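Local coordinates for lipoprotein (Colwellia psychrerythraea, PDB 3O0Y) that is of unknown function but is a putative bacterial lipoprotein, probably lipid-anchored, of a family related to metallopeptidases, at residues Q107-L112 against E456-R461; Q191-S196 against A280-S285; Y287-I292 against L300-I305; A505-V510 against G551-Y556. All blocks are in the same frame, centred on the assembly; numbering follows the deposited sequence.

Contact 1. Residues Q107-L112 against E456-R461; sequences QVMAGL and ELPFLR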
loop_
_atom_site.group_PDB
_atom_site.type_symbol
_atom_site.label_atom_id
_atom_site.label_comp_id
_atom_site.label_asym_id
_atom_site.label_seq_id
_atom_site.Cartn_x
_atom_site.Cartn_y
_atom_site.Cartn_z
ATOM N N GLN A 107 -13.211 -17.142 -10.055
ATOM C CA GLN A 107 -12.941 -15.902 -10.792
ATOM C C GLN A 107 -11.908 -15.047 -10.093
ATOM O O GLN A 107 -10.925 -14.577 -10.740
ATOM C CB GLN A 107 -14.210 -15.117 -11.004
ATOM C CG GLN A 107 -13.973 -13.825 -11.783
ATOM C CD GLN A 107 -15.297 -13.174 -12.275
ATOM O OE1 GLN A 107 -16.335 -13.829 -12.232
ATOM N NE2 GLN A 107 -15.231 -11.918 -12.798
ATOM N N VAL A 108 -12.044 -14.870 -8.785
ATOM C CA VAL A 108 -11.080 -14.089 -8.034
ATOM C C VAL A 108 -9.706 -14.756 -8.037
ATOM O O VAL A 108 -8.682 -14.122 -8.254
ATOM C CB VAL A 108 -11.519 -13.820 -6.608
ATOM C CG1 VAL A 108 -10.400 -13.119 -5.811
ATOM C CG2 VAL A 108 -12.833 -13.027 -6.674
ATOM N N MET A 109 -9.643 -16.056 -7.779
ATOM C CA MET A 109 -8.346 -16.655 -7.728
ATOM C C MET A 109 -7.634 -16.730 -9.104
ATOM O O MET A 109 -6.414 -16.652 -9.134
ATOM C CB MET A 109 -8.390 -18.035 -7.080
ATOM C CG MET A 109 -8.668 -17.977 -5.608
ATOM S SD MET A 109 -7.378 -17.258 -4.553
ATOM C CE MET A 109 -5.995 -18.397 -4.976
ATOM N N ALA A 110 -8.374 -16.923 -10.191
ATOM C CA ALA A 110 -7.768 -16.817 -11.570
ATOM C C ALA A 110 -7.206 -15.396 -11.748
ATOM O O ALA A 110 -6.106 -15.197 -12.268
ATOM C CB ALA A 110 -8.800 -17.169 -12.698
ATOM N N GLY A 111 -7.960 -14.401 -11.274
ATOM C CA GLY A 111 -7.514 -12.975 -11.402
ATOM C C GLY A 111 -6.283 -12.686 -10.572
ATOM O O GLY A 111 -5.407 -11.996 -11.016
ATOM N N LEU A 112 -6.260 -13.167 -9.326
ATOM C CA LEU A 112 -5.154 -12.895 -8.447
ATOM C C LEU A 112 -3.885 -13.568 -8.893
ATOM O O LEU A 112 -2.808 -12.990 -8.863
ATOM C CB LEU A 112 -5.443 -13.269 -6.993
ATOM C CG LEU A 112 -6.198 -12.398 -6.100
ATOM C CD1 LEU A 112 -6.454 -13.094 -4.758
ATOM C CD2 LEU A 112 -5.378 -11.098 -5.951
ATOM N N GLU A 456 -13.186 -18.990 5.877
ATOM C CA GLU A 456 -13.672 -19.947 4.861
ATOM C C GLU A 456 -13.204 -19.684 3.431
ATOM O O GLU A 456 -13.367 -20.580 2.617
ATOM C CB GLU A 456 -15.170 -20.041 4.903
ATOM C CG GLU A 456 -15.912 -18.965 4.216
ATOM C CD GLU A 456 -15.974 -17.581 4.880
ATOM O OE1 GLU A 456 -15.364 -17.239 5.955
ATOM O OE2 GLU A 456 -16.727 -16.796 4.269
ATOM N N LEU A 457 -12.556 -18.547 3.140
ATOM C CA LEU A 457 -12.092 -18.234 1.788
ATOM C C LEU A 457 -10.690 -18.812 1.652
ATOM O O LEU A 457 -9.934 -18.904 2.626
ATOM C CB LEU A 457 -12.043 -16.725 1.592
ATOM C CG LEU A 457 -13.409 -16.027 1.641
ATOM C CD1 LEU A 457 -13.223 -14.523 1.429
ATOM C CD2 LEU A 457 -14.424 -16.606 0.637
ATOM N N PRO A 458 -10.334 -19.182 0.444
ATOM C CA PRO A 458 -8.955 -19.515 0.113
ATOM C C PRO A 458 -8.017 -18.457 0.617
ATOM O O PRO A 458 -8.364 -17.262 0.599
ATOM C CB PRO A 458 -8.928 -19.555 -1.434
ATOM C CG PRO A 458 -10.237 -19.308 -1.889
ATOM C CD PRO A 458 -11.178 -19.050 -0.734
ATOM N N PHE A 459 -6.832 -18.850 1.078
ATOM C CA PHE A 459 -5.992 -17.921 1.818
ATOM C C PHE A 459 -5.645 -16.671 1.053
ATOM O O PHE A 459 -5.758 -15.566 1.590
ATOM C CB PHE A 459 -4.690 -18.516 2.312
ATOM C CG PHE A 459 -3.918 -17.587 3.161
ATOM C CD1 PHE A 459 -4.192 -17.437 4.484
ATOM C CD2 PHE A 459 -2.883 -16.879 2.605
ATOM C CE1 PHE A 459 -3.418 -16.533 5.257
ATOM C CE2 PHE A 459 -2.157 -15.976 3.330
ATOM C CZ PHE A 459 -2.443 -15.792 4.658
ATOM N N LEU A 460 -5.331 -16.768 -0.228
ATOM C CA LEU A 460 -4.962 -15.543 -0.911
ATOM C C LEU A 460 -6.127 -14.541 -1.027
ATOM O O LEU A 460 -5.903 -13.320 -1.101
ATOM C CB LEU A 460 -4.443 -15.869 -2.314
ATOM C CG LEU A 460 -3.016 -16.443 -2.382
ATOM C CD1 LEU A 460 -2.581 -16.675 -3.888
ATOM C CD2 LEU A 460 -1.979 -15.588 -1.656
ATOM N N ARG A 461 -7.351 -15.049 -0.937
ATOM C CA ARG A 461 -8.509 -14.185 -0.860
ATOM C C ARG A 461 -8.645 -13.424 0.435
ATOM O O ARG A 461 -9.245 -12.336 0.441
ATOM C CB ARG A 461 -9.828 -14.905 -1.112
ATOM C CG ARG A 461 -10.023 -15.141 -2.644
ATOM C CD ARG A 461 -11.511 -15.333 -2.933
ATOM N NE ARG A 461 -12.352 -14.165 -2.617
ATOM C CZ ARG A 461 -13.664 -14.125 -2.706
ATOM N NH1 ARG A 461 -14.403 -15.185 -3.081
ATOM N NH2 ARG A 461 -14.306 -13.013 -2.387
#
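Val108, Met109 and Leu112 form one flank of helix 100-117, against which the short, weakly bonded helical turn 459-461 and the proline before it are packed, a helix-to-turn contact in a mostly helical fold. No hydrogen bond crosses it.

The Met109 chain bends at chi2 (-68°) and chi3 (-58°), which lays its thioether against the turn. SD lies 3.9 Å from Leu460 CB and 4.2 Å from Pro458 CB, while CE reaches Leu460 CD1 at 4.0 Å. An unbranched, flexible chain can bend to touch Pro458, Leu460 and Arg461 at once. One turn further along the helix, Leu112 CD1 rests on the backbone O of Leu460 at 3.7 Å. Tyr35 of helix 27-44 touches both Met109 and Pro458.

The second kind of contact sets alkyl groups against an arginine. Arg461 crosses Val108 at about a right angle, its CG 3.8 Å from Val108 CG1. The length of the arginine lets its methylenes cover the valine while NH1 hydrogen-bonds to Asn105 on the same helix 100-117. The flat guanidinium is sandwiched: Val108 CG2 sits 4.2 Å above the centre of one face, and Leu457 CD1 lies over the opposite face, nearer the rim.

Contact 2. Residues Q191-S196 against A280-S285; sequences QNWLPS and AQPKGS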
loop_
_atom_site.group_PDB
_atom_site.type_symbol
_atom_site.label_atom_id
_atom_site.label_comp_id
_atom_site.label_asym_id
_atom_site.label_seq_id
_atom_site.Cartn_x
_atom_site.Cartn_y
_atom_site.Cartn_z
ATOM N N GLN A 191 17.192 -4.538 -22.394
ATOM C CA GLN A 191 15.988 -4.350 -23.201
ATOM C C GLN A 191 15.515 -2.896 -23.245
ATOM O O GLN A 191 14.351 -2.650 -23.580
ATOM C CB GLN A 191 14.830 -5.063 -22.509
ATOM C CG GLN A 191 14.770 -6.483 -22.666
ATOM C CD GLN A 191 13.614 -7.062 -21.825
ATOM O OE1 GLN A 191 12.444 -6.734 -22.060
ATOM N NE2 GLN A 191 13.938 -7.955 -20.918
ATOM N N ASN A 192 16.341 -1.960 -22.793
ATOM C CA ASN A 192 16.005 -0.545 -22.744
ATOM C C ASN A 192 14.847 -0.216 -21.788
ATOM O O ASN A 192 14.158 0.763 -21.946
ATOM C CB ASN A 192 15.637 -0.025 -24.113
ATOM C CG ASN A 192 16.829 -0.077 -25.067
ATOM O OD1 ASN A 192 17.957 0.348 -24.723
ATOM N ND2 ASN A 192 16.588 -0.589 -26.259
ATOM N N TRP A 193 14.716 -1.026 -20.764
ATOM C CA TRP A 193 13.763 -0.727 -19.712
ATOM C C TRP A 193 14.553 -0.305 -18.467
ATOM O O TRP A 193 15.235 -1.126 -17.823
ATOM C CB TRP A 193 12.963 -1.983 -19.423
ATOM C CG TRP A 193 11.862 -1.762 -18.428
ATOM C CD1 TRP A 193 11.968 -1.722 -17.080
ATOM C CD2 TRP A 193 10.494 -1.505 -18.747
ATOM N NE1 TRP A 193 10.712 -1.483 -16.526
ATOM C CE2 TRP A 193 9.809 -1.310 -17.541
ATOM C CE3 TRP A 193 9.787 -1.399 -19.937
ATOM C CZ2 TRP A 193 8.439 -1.081 -17.506
ATOM C CZ3 TRP A 193 8.450 -1.159 -19.911
ATOM C CH2 TRP A 193 7.784 -0.956 -18.701
ATOM N N LEU A 194 14.486 0.986 -18.151
ATOM C CA LEU A 194 15.138 1.484 -16.944
ATOM C C LEU A 194 14.518 2.740 -16.407
ATOM O O LEU A 194 13.801 3.392 -17.082
ATOM C CB LEU A 194 16.644 1.673 -17.113
ATOM C CG LEU A 194 17.306 2.301 -18.328
ATOM C CD1 LEU A 194 16.385 3.115 -19.150
ATOM C CD2 LEU A 194 18.599 3.018 -17.819
ATOM N N PRO A 195 14.826 3.060 -15.161
ATOM C CA PRO A 195 14.068 4.160 -14.557
ATOM C C PRO A 195 14.463 5.499 -15.194
ATOM O O PRO A 195 15.566 5.631 -15.760
ATOM C CB PRO A 195 14.473 4.076 -13.083
ATOM C CG PRO A 195 15.041 2.682 -12.920
ATOM C CD PRO A 195 15.763 2.465 -14.191
ATOM N N SER A 196 13.612 6.508 -15.044
ATOM C CA SER A 196 14.000 7.862 -15.272
ATOM C C SER A 196 15.175 8.243 -14.380
ATOM O O SER A 196 15.455 7.603 -13.347
ATOM C CB SER A 196 12.893 8.850 -15.059
ATOM O OG SER A 196 12.663 8.983 -13.649
ATOM N N ALA A 280 7.522 6.491 -22.014
ATOM C CA ALA A 280 8.897 6.624 -22.664
ATOM C C ALA A 280 9.670 5.300 -22.696
ATOM O O ALA A 280 10.778 5.200 -23.300
ATOM C CB ALA A 280 9.720 7.658 -21.954
ATOM N N GLN A 281 9.128 4.290 -22.012
ATOM C CA GLN A 281 9.684 2.950 -22.075
ATOM C C GLN A 281 9.206 2.266 -23.348
ATOM O O GLN A 281 8.175 2.646 -23.925
ATOM C CB GLN A 281 9.217 2.117 -20.882
ATOM C CG GLN A 281 9.528 2.689 -19.522
ATOM C CD GLN A 281 10.996 2.796 -19.115
ATOM O OE1 GLN A 281 11.908 2.145 -19.680
ATOM N NE2 GLN A 281 11.240 3.652 -18.128
ATOM N N PRO A 282 9.968 1.256 -23.838
ATOM C CA PRO A 282 9.456 0.450 -24.949
ATOM C C PRO A 282 8.182 -0.266 -24.571
ATOM O O PRO A 282 8.110 -0.846 -23.489
ATOM C CB PRO A 282 10.629 -0.519 -25.273
ATOM C CG PRO A 282 11.421 -0.567 -24.085
ATOM C CD PRO A 282 11.287 0.787 -23.396
ATOM N N LYS A 283 7.143 -0.073 -25.384
ATOM C CA LYS A 283 5.831 -0.612 -25.111
ATOM C C LYS A 283 5.234 -0.025 -23.806
ATOM O O LYS A 283 4.339 -0.642 -23.211
ATOM C CB LYS A 283 5.866 -2.141 -24.982
ATOM C CG LYS A 283 6.483 -2.910 -26.209
ATOM C CD LYS A 283 5.591 -2.859 -27.439
ATOM C CE LYS A 283 4.813 -4.197 -27.720
ATOM N NZ LYS A 283 3.280 -4.208 -27.305
ATOM N N GLY A 284 5.655 1.191 -23.425
ATOM C CA GLY A 284 5.224 1.776 -22.133
ATOM C C GLY A 284 3.743 2.029 -22.118
ATOM O O GLY A 284 3.097 1.917 -21.052
ATOM N N SER A 285 3.151 2.318 -23.279
ATOM C CA SER A 285 1.712 2.604 -23.302
ATOM C C SER A 285 0.860 1.375 -23.082
ATOM O O SER A 285 -0.188 1.391 -22.400
ATOM C CB SER A 285 1.275 3.267 -24.589
ATOM O OG SER A 285 1.162 2.298 -25.640
#
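Gln281 turns its side-chain amide to the backbone of Leu194 and pairs with it twice. NE2 donates to Leu194 O at 2.8 Å (158° at the hydrogen), and OE1 accepts from Leu194 N at 3.2 Å in a more bent bond. Glutamine suits the place because one amide offers both a donor and an acceptor to the N-H and C=O of one loop residue. Its bend at chi2 (-66°) swings the amide to Leu194 and leaves the methylenes on Trp193: CG stands 4.0 Å from the centroid of the indole six-membered ring in a CH-pi contact, and CB is 3.5 Å from Trp193 CZ3. Pro282 O meets the edge of that ring in its plane, while Pro282 CD packs 3.2 Å from Asn192 O.

In the next shell, Arg273 hydrogen-bonds to Asn192 O and more weakly to Gln281 OE1, and Pro135 O fixes the indole NE1. Asn192, at positive phi, closes helix 174-190 in a Schellman motif; Pro282 has the phi wanted at the second position of the type II turn 281-284. The contact joins the loop between helices 174-190 and 197-210 to the start of helix 284-296, whose Tyr287 ring meets Trp193.

Contact 3. Residues Y287-I292 against L300-I305; sequences YYQDAI and LSPTQI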
loop_
_atom_site.group_PDB
_atom_site.type_symbol
_atom_site.label_atom_id
_atom_site.label_comp_id
_atom_site.label_asym_id
_atom_site.label_seq_id
_atom_site.Cartn_x
_atom_site.Cartn_y
_atom_site.Cartn_z
ATOM N N TYR A 287 2.058 -1.180 -21.325
ATOM C CA TYR A 287 2.251 -1.390 -19.906
ATOM C C TYR A 287 1.249 -0.611 -19.033
ATOM O O TYR A 287 0.641 -1.175 -18.114
ATOM C CB TYR A 287 3.655 -1.004 -19.517
ATOM C CG TYR A 287 3.937 -1.178 -18.042
ATOM C CD1 TYR A 287 4.468 -2.343 -17.542
ATOM C CD2 TYR A 287 3.538 -0.230 -17.142
ATOM C CE1 TYR A 287 4.689 -2.498 -16.170
ATOM C CE2 TYR A 287 3.680 -0.393 -15.799
ATOM C CZ TYR A 287 4.249 -1.533 -15.298
ATOM O OH TYR A 287 4.432 -1.678 -13.926
ATOM N N TYR A 288 1.089 0.670 -19.384
ATOM C CA TYR A 288 0.214 1.545 -18.615
ATOM C C TYR A 288 -1.218 1.094 -18.713
ATOM O O TYR A 288 -1.937 1.085 -17.688
ATOM C CB TYR A 288 0.387 3.010 -19.052
ATOM C CG TYR A 288 -0.346 3.977 -18.127
ATOM C CD1 TYR A 288 -0.054 4.005 -16.762
ATOM C CD2 TYR A 288 -1.283 4.890 -18.632
ATOM C CE1 TYR A 288 -0.728 4.887 -15.916
ATOM C CE2 TYR A 288 -1.906 5.797 -17.791
ATOM C CZ TYR A 288 -1.645 5.771 -16.471
ATOM O OH TYR A 288 -2.300 6.677 -15.641
ATOM N N GLN A 289 -1.661 0.665 -19.894
ATOM C CA GLN A 289 -3.042 0.163 -20.013
ATOM C C GLN A 289 -3.279 -1.081 -19.097
ATOM O O GLN A 289 -4.321 -1.227 -18.417
ATOM C CB GLN A 289 -3.466 -0.099 -21.475
ATOM C CG GLN A 289 -5.002 -0.263 -21.631
ATOM C CD GLN A 289 -5.798 1.046 -21.294
ATOM O OE1 GLN A 289 -6.780 1.110 -20.448
ATOM N NE2 GLN A 289 -5.380 2.108 -21.960
ATOM N N ASP A 290 -2.293 -1.924 -19.001
ATOM C CA ASP A 290 -2.305 -3.027 -18.029
ATOM C C ASP A 290 -2.312 -2.577 -16.574
ATOM O O ASP A 290 -3.082 -3.103 -15.775
ATOM C CB ASP A 290 -1.126 -3.998 -18.276
ATOM C CG ASP A 290 -1.139 -5.179 -17.277
ATOM O OD1 ASP A 290 -2.073 -6.050 -17.359
ATOM O OD2 ASP A 290 -0.325 -5.122 -16.325
ATOM N N ALA A 291 -1.536 -1.540 -16.273
ATOM C CA ALA A 291 -1.552 -0.962 -14.932
ATOM C C ALA A 291 -2.908 -0.408 -14.581
ATOM O O ALA A 291 -3.387 -0.582 -13.436
ATOM C CB ALA A 291 -0.475 0.048 -14.753
ATOM N N ILE A 292 -3.567 0.221 -15.524
ATOM C CA ILE A 292 -4.921 0.722 -15.285
ATOM C C ILE A 292 -5.872 -0.409 -14.968
ATOM O O ILE A 292 -6.708 -0.286 -14.053
ATOM C CB ILE A 292 -5.421 1.551 -16.545
ATOM C CG1 ILE A 292 -4.627 2.810 -16.676
ATOM C CG2 ILE A 292 -6.945 1.898 -16.477
ATOM C CD1 ILE A 292 -4.949 3.627 -17.971
ATOM N N LEU A 300 -11.233 1.811 -18.847
ATOM C CA LEU A 300 -11.292 3.121 -19.458
ATOM C C LEU A 300 -9.901 3.489 -19.994
ATOM O O LEU A 300 -8.832 3.032 -19.520
ATOM C CB LEU A 300 -11.801 4.140 -18.437
ATOM C CG LEU A 300 -13.245 3.981 -17.900
ATOM C CD1 LEU A 300 -13.569 5.005 -16.800
ATOM C CD2 LEU A 300 -14.315 3.998 -19.029
ATOM N N SER A 301 -9.905 4.353 -21.008
ATOM C CA SER A 301 -8.716 4.939 -21.519
ATOM C C SER A 301 -8.148 5.987 -20.561
ATOM O O SER A 301 -8.889 6.518 -19.737
ATOM C CB SER A 301 -9.004 5.633 -22.872
ATOM O OG SER A 301 -9.703 6.869 -22.709
ATOM N N PRO A 302 -6.841 6.254 -20.673
ATOM C CA PRO A 302 -6.172 7.287 -19.890
ATOM C C PRO A 302 -6.852 8.614 -20.139
ATOM O O PRO A 302 -7.056 9.376 -19.201
ATOM C CB PRO A 302 -4.738 7.290 -20.489
ATOM C CG PRO A 302 -4.541 5.956 -21.004
ATOM C CD PRO A 302 -5.858 5.517 -21.503
ATOM N N THR A 303 -7.257 8.905 -21.378
ATOM C CA THR A 303 -8.076 10.105 -21.647
ATOM C C THR A 303 -9.379 10.206 -20.861
ATOM O O THR A 303 -9.643 11.254 -20.264
ATOM C CB THR A 303 -8.376 10.300 -23.151
ATOM O OG1 THR A 303 -7.135 10.376 -23.852
ATOM C CG2 THR A 303 -9.111 11.598 -23.393
ATOM N N GLN A 304 -10.164 9.129 -20.787
ATOM C CA GLN A 304 -11.411 9.154 -20.008
ATOM C C GLN A 304 -11.166 9.329 -18.492
ATOM O O GLN A 304 -11.959 10.006 -17.826
ATOM C CB GLN A 304 -12.179 7.894 -20.253
ATOM C CG GLN A 304 -12.735 7.803 -21.695
ATOM C CD GLN A 304 -13.307 6.408 -22.030
ATOM O OE1 GLN A 304 -12.662 5.388 -21.823
ATOM N NE2 GLN A 304 -14.549 6.381 -22.528
ATOM N N ILE A 305 -10.138 8.647 -17.991
ATOM C CA ILE A 305 -9.784 8.717 -16.573
ATOM C C ILE A 305 -9.322 10.143 -16.230
ATOM O O ILE A 305 -9.711 10.707 -15.226
ATOM C CB ILE A 305 -8.729 7.651 -16.194
ATOM C CG1 ILE A 305 -9.338 6.254 -16.404
ATOM C CG2 ILE A 305 -8.269 7.850 -14.692
ATOM C CD1 ILE A 305 -8.331 5.111 -16.379
#
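Tyr288 and Pro302 slide past each other in opposite directions, the ring presenting its edge to the proline, with CE2 4.2 Å from Pro302 CG. With CG anti to the backbone N (chi1 -171°), the ring lies alongside its own helix, where Ile292 CG1 covers part of one face; the phenol OH hydrogen-bonds to Asp511, so tyrosine suits the place, its ring edge apolar and its OH bonded. Gln289, next along, crosses Pro302 at about a right angle and brings its amide near the carbonyl of Leu300.

These residues belong to helix 284-296, which a short loop joins to helix 302-326. The second helix opens with a capping box: Gln304 N donates to Ser301 OG at 3.0 Å, and Ser301 N donates to Gln304 OE1 at 3.1 Å, in the carbonyl plane on a lone pair. Pro302 suits the first turn, where a missing N-H costs no helical bond.

One turn after Tyr288, Ile292 divides its branches. Its side chain crosses Pro302 at about a right angle, with CD1 3.8 Å from Pro302 CG. Ile292 and Ile305 reach toward each other tip to tip, Ile292 CG2 lying 3.5 Å from Ile305 CD1, and Leu508 and Thr512 of helix 491-515 touch Ile305 in turn.

Contact 4. Residues A505-V510 against G551-Y556; sequences AVRLVV and GQALGY. With SO4 (sulfate ion), chain D.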
loop_
_atom_site.group_PDB
_atom_site.type_symbol
_atom_site.label_atom_id
_atom_site.label_comp_id
_atom_site.label_asym_id
_atom_site.label_seq_id
_atom_site.Cartn_x
_atom_site.Cartn_y
_atom_site.Cartn_z
ATOM N N ALA A 505 -8.606 13.074 -6.352
ATOM C CA ALA A 505 -9.067 13.442 -7.683
ATOM C C ALA A 505 -7.887 13.976 -8.500
ATOM O O ALA A 505 -7.704 13.598 -9.687
ATOM C CB ALA A 505 -10.204 14.453 -7.540
ATOM N N VAL A 506 -7.078 14.828 -7.887
ATOM C CA VAL A 506 -5.849 15.292 -8.551
ATOM C C VAL A 506 -4.984 14.138 -9.014
ATOM O O VAL A 506 -4.363 14.210 -10.101
ATOM C CB VAL A 506 -5.074 16.313 -7.676
ATOM C CG1 VAL A 506 -3.682 16.639 -8.235
ATOM C CG2 VAL A 506 -5.909 17.625 -7.560
ATOM N N ARG A 507 -4.892 13.066 -8.199
ATOM C CA ARG A 507 -4.157 11.878 -8.566
ATOM C C ARG A 507 -4.592 11.303 -9.900
ATOM O O ARG A 507 -3.745 10.907 -10.694
ATOM C CB ARG A 507 -4.246 10.812 -7.479
ATOM C CG ARG A 507 -3.359 11.072 -6.332
ATOM C CD ARG A 507 -3.399 9.948 -5.289
ATOM N NE ARG A 507 -2.335 10.081 -4.307
ATOM C CZ ARG A 507 -2.343 9.503 -3.098
ATOM N NH1 ARG A 507 -3.324 8.676 -2.739
ATOM N NH2 ARG A 507 -1.337 9.733 -2.247
ATOM N N LEU A 508 -5.875 11.297 -10.195
ATOM C CA LEU A 508 -6.354 10.809 -11.524
ATOM C C LEU A 508 -5.768 11.658 -12.659
ATOM O O LEU A 508 -5.335 11.171 -13.745
ATOM C CB LEU A 508 -7.879 10.875 -11.601
ATOM C CG LEU A 508 -8.648 9.942 -10.649
ATOM C CD1 LEU A 508 -10.120 10.085 -11.095
ATOM C CD2 LEU A 508 -8.158 8.464 -10.747
ATOM N N VAL A 509 -5.720 12.969 -12.413
ATOM C CA VAL A 509 -5.249 13.899 -13.415
ATOM C C VAL A 509 -3.731 13.773 -13.645
ATOM O O VAL A 509 -3.216 13.713 -14.806
ATOM C CB VAL A 509 -5.585 15.335 -13.043
ATOM C CG1 VAL A 509 -5.050 16.273 -14.133
ATOM C CG2 VAL A 509 -7.094 15.571 -12.906
ATOM N N VAL A 510 -2.976 13.756 -12.539
ATOM C CA VAL A 510 -1.513 13.771 -12.651
ATOM C C VAL A 510 -0.915 12.386 -13.051
ATOM O O VAL A 510 0.133 12.334 -13.730
ATOM C CB VAL A 510 -0.774 14.347 -11.379
ATOM C CG1 VAL A 510 -1.152 15.868 -11.162
ATOM C CG2 VAL A 510 -1.020 13.515 -10.153
ATOM N N GLY A 551 -0.093 3.967 -12.350
ATOM C CA GLY A 551 -1.455 3.495 -12.188
ATOM C C GLY A 551 -1.955 3.335 -10.779
ATOM O O GLY A 551 -3.194 3.279 -10.562
ATOM N N GLN A 552 -1.054 3.183 -9.826
ATOM C CA GLN A 552 -1.399 2.881 -8.430
ATOM C C GLN A 552 -2.258 4.019 -7.875
ATOM O O GLN A 552 -3.219 3.722 -7.130
ATOM C CB GLN A 552 -0.208 2.552 -7.522
ATOM C CG GLN A 552 -0.591 2.066 -6.103
ATOM C CD GLN A 552 -1.042 3.110 -5.131
ATOM O OE1 GLN A 552 -0.583 4.258 -5.173
ATOM N NE2 GLN A 552 -1.894 2.703 -4.127
ATOM N N ALA A 553 -1.984 5.260 -8.266
ATOM C CA ALA A 553 -2.695 6.414 -7.745
ATOM C C ALA A 553 -4.099 6.477 -8.266
ATOM O O ALA A 553 -4.899 7.293 -7.786
ATOM C CB ALA A 553 -1.970 7.759 -8.159
ATOM N N LEU A 554 -4.441 5.670 -9.275
ATOM C CA LEU A 554 -5.786 5.672 -9.845
ATOM C C LEU A 554 -6.831 4.927 -8.979
ATOM O O LEU A 554 -8.023 5.215 -9.068
ATOM C CB LEU A 554 -5.750 5.084 -11.256
ATOM C CG LEU A 554 -4.777 5.707 -12.215
ATOM C CD1 LEU A 554 -4.885 4.903 -13.565
ATOM C CD2 LEU A 554 -4.974 7.216 -12.453
ATOM N N GLY A 555 -6.395 4.011 -8.099
ATOM C CA GLY A 555 -7.308 3.149 -7.381
ATOM C C GLY A 555 -8.233 3.848 -6.462
ATOM O O GLY A 555 -9.414 3.428 -6.244
ATOM N N TYR A 556 -7.714 4.926 -5.905
ATOM C CA TYR A 556 -8.380 5.640 -4.805
ATOM C C TYR A 556 -9.721 6.171 -5.315
ATOM O O TYR A 556 -10.797 5.819 -4.797
ATOM C CB TYR A 556 -7.523 6.831 -4.310
ATOM C CG TYR A 556 -6.215 6.422 -3.731
ATOM C CD1 TYR A 556 -6.076 6.259 -2.360
ATOM C CD2 TYR A 556 -5.118 6.095 -4.549
ATOM C CE1 TYR A 556 -4.941 5.775 -1.845
ATOM C CE2 TYR A 556 -3.962 5.640 -4.005
ATOM C CZ TYR A 556 -3.882 5.414 -2.671
ATOM O OH TYR A 556 -2.714 4.946 -2.130
HETATM S S SO4 D . -2.144 7.181 0.551
HETATM O O1 SO4 D . -3.401 7.871 0.151
HETATM O O2 SO4 D . -1.958 7.372 1.951
HETATM O O3 SO4 D . -2.215 5.712 0.358
HETATM O O4 SO4 D . -1.056 7.579 -0.302
#
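A sulfate-binding site forms where Arg507 of helix 491-515 meets Tyr556 near the start of helix 555-574. The guanidinium NH1 sits 3.2 Å above the centre of the Tyr556 ring, and CZ lies 4.5 Å from the ring centroid, 17° off its normal, a cation-pi contact in which the two planes are 55° apart. The same group holds the sulfate with both terminal nitrogens: NH1 donates to O1 at 3.0 Å and NH2 to O4 at 2.9 Å. Tyr556 OH donates to O3 at 2.7 Å, and Gln552 NE2, with that hydroxyl in its amide plane, donates to the OH at 3.1 Å.

Arg504 and Arg545 also bind the ion, which probably came from the crystallisation liquor; a pocket so rich in arginine is consistent with a site for anionic groups. Tyr546, bonded to Arg507 NE, and Glu542, in a salt bridge with NH2, fix the guanidinium from the side of helix 536-548.

The Arg507 chain, extended from CG to NE, passes over Ala553, whose small CB lies 3.9 Å from Arg507 CB and leaves the long side chain a clear path. Beside it, Leu508 CD2 meets Leu554 CD2 at 3.8 Å.

Contact 4 is wholly buried and contact 1 almost so, whereas contacts 2 and 3 are only partly buried, and contact 2 lies farthest from the chain's centre, about 24 Å between centres. Contact 4, at about 14 Å, is the innermost, yet the most charged, with arginines that hold a sulfate; contact 1 joins apolar side chains to an arginine, contact 2 relies on an amide paired with a loop backbone, and contact 3 is mainly apolar. Contacts 2 and 3 share helix 284-296 and touch through Trp193 and Tyr287. Contact 3 in turn packs on contact 4, where Ile292 CG1 is 3.8 Å from Leu554 CD1. Contact 1 stands apart, touching none of the others.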